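Local coordinates for protein Ara h 8 allergen isoform (Arachis hypogaea, PDB 6V8H) that belongs to the Bet v 1 family of pathogenesis-related plant defence proteins and may bind abscisic acid and inhibit protein phosphatases, at residues 92-97 with 129-134. Numbering follows the deposited sequence.
Sequences QEILEK and DEVHQD
Gln-92 and Val-131 face each other across a backbone gap of 7.3 Å between CA atoms, where the type I turn from Gln-92 to Leu-95, closed by the hydrogen bond from Leu-95 N to Gln-92 O at 3.2 Å, meets the first turns of helix 129-152. Val-131 is the residue of the helix that points into the turn and touches Gln-92, Ile-94 and Leu-95. Its CG1, anti to the backbone N (chi1 174°), meets Leu-95 CD1 tip to tip at 3.6 Å, whereas CG2 lies 4.2 Å from Ile-94 CG2. Gln-92 and Val-131 approach each other from opposite directions, Gln-92 CG sitting against both methyls, 3.9 Å from Val-131 CG1, and a bend at chi2 (91°) carries the amide along the helix until Gln-92 NE2 stands 4.1 Å from Asp-134 CB. The planes of that amide and the Asp-134 carboxylate are 50° apart, and no hydrogen bond forms between them. The loop leading into the helix adds to the packing: Ile-94 also touches Ala-125 and Pro-128, and Leu-95 touches Leu-127. The contact thus joins the turn before strand 95-107 to the long C-terminal helix of the Bet v 1 fold. Without hydrogen bonds or salt bridges between the segments, it relies mainly on van der Waals packing around Val-131 at the protein surface.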
ATOM      1  N   GLN A  92       5.306 -12.708  -5.885  1.00 69.98           N
ATOM      2  CA  GLN A  92       4.648 -14.004  -6.200  1.00 70.56           C
ATOM      3  C   GLN A  92       4.692 -14.219  -7.713  1.00 67.11           C
ATOM      4  O   GLN A  92       4.311 -13.286  -8.464  1.00 59.57           O
ATOM      5  CB  GLN A  92       3.204 -14.023  -5.708  1.00 72.38           C
ATOM      6  CG  GLN A  92       3.080 -14.079  -4.188  1.00 72.36           C
ATOM      7  CD  GLN A  92       2.994 -12.716  -3.535  1.00 67.26           C
ATOM      8  OE1 GLN A  92       3.060 -11.670  -4.173  1.00 60.49           O
ATOM      9  NE2 GLN A  92       2.865 -12.727  -2.231  1.00 70.13           N
ATOM     10  N   GLU A  93       5.135 -15.402  -8.136  1.00 68.81           N
ATOM     11  CA  GLU A  93       5.411 -15.715  -9.568  1.00 67.83           C
ATOM     12  C   GLU A  93       4.092 -15.734 -10.337  1.00 62.74           C
ATOM     13  O   GLU A  93       4.104 -15.366 -11.503  1.00 66.18           O
ATOM     14  CB  GLU A  93       6.232 -16.995  -9.694  1.00 73.73           C
ATOM     15  CG  GLU A  93       7.338 -16.894 -10.753  1.00 85.30           C
ATOM     16  CD  GLU A  93       8.490 -15.933 -10.481  1.00 90.58           C
ATOM     17  OE1 GLU A  93       8.821 -15.717  -9.286  1.00 95.67           O
ATOM     18  OE2 GLU A  93       9.026 -15.383 -11.455  1.00 96.52           O
ATOM     19  N   ILE A  94       2.985 -16.093  -9.700  1.00 60.68           N
ATOM     20  CA  ILE A  94       1.664 -16.199 -10.376  1.00 60.95           C
ATOM     21  C   ILE A  94       1.050 -14.819 -10.686  1.00 58.82           C
ATOM     22  O   ILE A  94       0.106 -14.774 -11.518  1.00 52.74           O
ATOM     23  CB  ILE A  94       0.712 -17.080  -9.561  1.00 62.81           C
ATOM     24  CG1 ILE A  94      -0.536 -17.416 -10.365  1.00 68.67           C
ATOM     25  CG2 ILE A  94       0.353 -16.428  -8.247  1.00 64.16           C
ATOM     26  CD1 ILE A  94      -1.251 -18.635  -9.860  1.00 78.89           C
ATOM     27  N   LEU A  95       1.564 -13.744 -10.086  1.00 53.56           N
ATOM     28  CA  LEU A  95       1.016 -12.369 -10.256  1.00 55.78           C
ATOM     29  C   LEU A  95       1.774 -11.623 -11.367  1.00 55.42           C
ATOM     30  O   LEU A  95       2.976 -11.550 -11.279  1.00 51.13           O
ATOM     31  CB  LEU A  95       1.150 -11.592  -8.938  1.00 55.11           C
ATOM     32  CG  LEU A  95       0.214 -12.012  -7.808  1.00 57.67           C
ATOM     33  CD1 LEU A  95       0.316 -11.083  -6.622  1.00 57.78           C
ATOM     34  CD2 LEU A  95      -1.223 -12.019  -8.306  1.00 60.70           C
ATOM     35  N   GLU A  96       1.076 -11.008 -12.319  1.00 56.99           N
ATOM     36  CA  GLU A  96       1.653  -9.916 -13.159  1.00 57.66           C
ATOM     37  C   GLU A  96       1.835  -8.662 -12.290  1.00 52.31           C
ATOM     38  O   GLU A  96       2.911  -8.069 -12.366  1.00 51.95           O
ATOM     39  CB  GLU A  96       0.762  -9.532 -14.348  1.00 56.95           C
ATOM     40  CG  GLU A  96       0.538 -10.635 -15.355  1.00 68.51           C
ATOM     41  CD  GLU A  96      -0.556 -10.337 -16.380  1.00 73.38           C
ATOM     42  OE1 GLU A  96      -0.833 -11.220 -17.222  1.00 73.63           O
ATOM     43  OE2 GLU A  96      -1.155  -9.224 -16.310  1.00 75.80           O
ATOM     44  N   LYS A  97       0.781  -8.250 -11.565  1.00 50.37           N
ATOM     45  CA  LYS A  97       0.775  -6.989 -10.787  1.00 50.99           C
ATOM     46  C   LYS A  97      -0.409  -6.913  -9.820  1.00 49.70           C
ATOM     47  O   LYS A  97      -1.334  -7.697  -9.960  1.00 52.93           O
ATOM     48  CB  LYS A  97       0.799  -5.767 -11.721  1.00 51.91           C
ATOM     49  CG  LYS A  97      -0.413  -5.658 -12.623  1.00 55.12           C
ATOM     50  CD  LYS A  97      -0.500  -4.338 -13.364  1.00 56.35           C
ATOM     51  CE  LYS A  97      -1.673  -4.288 -14.307  1.00 57.43           C
ATOM     52  NZ  LYS A  97      -1.712  -3.013 -15.065  1.00 56.82           N
ATOM     53  N   ASP A 129      -5.703 -18.319  -2.449  1.00 69.97           N
ATOM     54  CA  ASP A 129      -6.099 -17.637  -1.186  1.00 72.36           C
ATOM     55  C   ASP A 129      -4.809 -17.231  -0.443  1.00 67.59           C
ATOM     56  O   ASP A 129      -4.790 -16.136   0.120  1.00 59.61           O
ATOM     57  CB  ASP A 129      -7.088 -18.481  -0.365  1.00 77.75           C
ATOM     58  CG  ASP A 129      -7.766 -17.691   0.769  1.00 91.75           C
ATOM     59  OD1 ASP A 129      -8.291 -16.562   0.505  1.00 92.51           O
ATOM     60  OD2 ASP A 129      -7.749 -18.164   1.944  1.00 94.71           O
ATOM     61  N   GLU A 130      -3.747 -18.038  -0.495  1.00 65.35           N
ATOM     62  CA  GLU A 130      -2.459 -17.734   0.189  1.00 65.79           C
ATOM     63  C   GLU A 130      -1.897 -16.400  -0.330  1.00 60.47           C
ATOM     64  O   GLU A 130      -1.377 -15.624   0.493  1.00 56.79           O
ATOM     65  CB  GLU A 130      -1.443 -18.858  -0.033  1.00 71.50           C
ATOM     66  CG  GLU A 130      -0.233 -18.778   0.888  1.00 77.27           C
ATOM     67  CD  GLU A 130       0.440 -20.110   1.160  1.00 83.67           C
ATOM     68  OE1 GLU A 130       0.573 -20.904   0.192  1.00 80.28           O
ATOM     69  OE2 GLU A 130       0.766 -20.356   2.364  1.00 91.87           O
ATOM     70  N   VAL A 131      -2.013 -16.124  -1.634  1.00 56.18           N
ATOM     71  CA  VAL A 131      -1.412 -14.902  -2.249  1.00 55.67           C
ATOM     72  C   VAL A 131      -2.264 -13.692  -1.855  1.00 49.92           C
ATOM     73  O   VAL A 131      -1.699 -12.685  -1.424  1.00 53.00           O
ATOM     74  CB  VAL A 131      -1.265 -15.055  -3.776  1.00 49.82           C
ATOM     75  CG1 VAL A 131      -0.786 -13.766  -4.468  1.00 47.26           C
ATOM     76  CG2 VAL A 131      -0.321 -16.202  -4.080  1.00 51.56           C
ATOM     77  N   HIS A 132      -3.577 -13.824  -1.985  1.00 50.29           N
ATOM     78  CA  HIS A 132      -4.579 -12.818  -1.535  1.00 54.44           C
ATOM     79  C   HIS A 132      -4.267 -12.391  -0.099  1.00 53.41           C
ATOM     80  O   HIS A 132      -4.134 -11.175   0.117  1.00 50.69           O
ATOM     81  CB  HIS A 132      -5.995 -13.395  -1.667  1.00 54.64           C
ATOM     82  CG  HIS A 132      -7.069 -12.499  -1.177  1.00 52.97           C
ATOM     83  ND1 HIS A 132      -6.948 -11.124  -1.231  1.00 54.19           N
ATOM     84  CD2 HIS A 132      -8.287 -12.760  -0.670  1.00 56.24           C
ATOM     85  CE1 HIS A 132      -8.025 -10.580  -0.736  1.00 49.78           C
ATOM     86  NE2 HIS A 132      -8.874 -11.544  -0.428  1.00 55.55           N
ATOM     87  N   GLN A 133      -4.138 -13.356   0.819  1.00 55.39           N
ATOM     88  CA  GLN A 133      -3.950 -13.127   2.284  1.00 59.67           C
ATOM     89  C   GLN A 133      -2.603 -12.432   2.519  1.00 55.52           C
ATOM     90  O   GLN A 133      -2.575 -11.469   3.296  1.00 57.81           O
ATOM     91  CB  GLN A 133      -4.015 -14.446   3.062  1.00 65.76           C
ATOM     92  CG  GLN A 133      -5.422 -14.914   3.423  1.00 73.35           C
ATOM     93  CD  GLN A 133      -6.399 -13.809   3.755  1.00 76.46           C
ATOM     94  OE1 GLN A 133      -7.287 -13.477   2.968  1.00 75.48           O
ATOM     95  NE2 GLN A 133      -6.264 -13.244   4.945  1.00 79.54           N
ATOM     96  N   ASP A 134      -1.525 -12.889   1.877  1.00 55.29           N
ATOM     97  CA  ASP A 134      -0.167 -12.344   2.117  1.00 56.33           C
ATOM     98  C   ASP A 134      -0.156 -10.862   1.715  1.00 55.30           C
ATOM     99  O   ASP A 134       0.371 -10.049   2.495  1.00 49.92           O
ATOM    100  CB  ASP A 134       0.916 -13.127   1.399  1.00 62.15           C
ATOM    101  CG  ASP A 134       1.182 -14.509   1.999  1.00 71.41           C
ATOM    102  OD1 ASP A 134       0.404 -14.954   2.895  1.00 74.75           O
ATOM    103  OD2 ASP A 134       2.166 -15.150   1.577  1.00 81.18           O
TER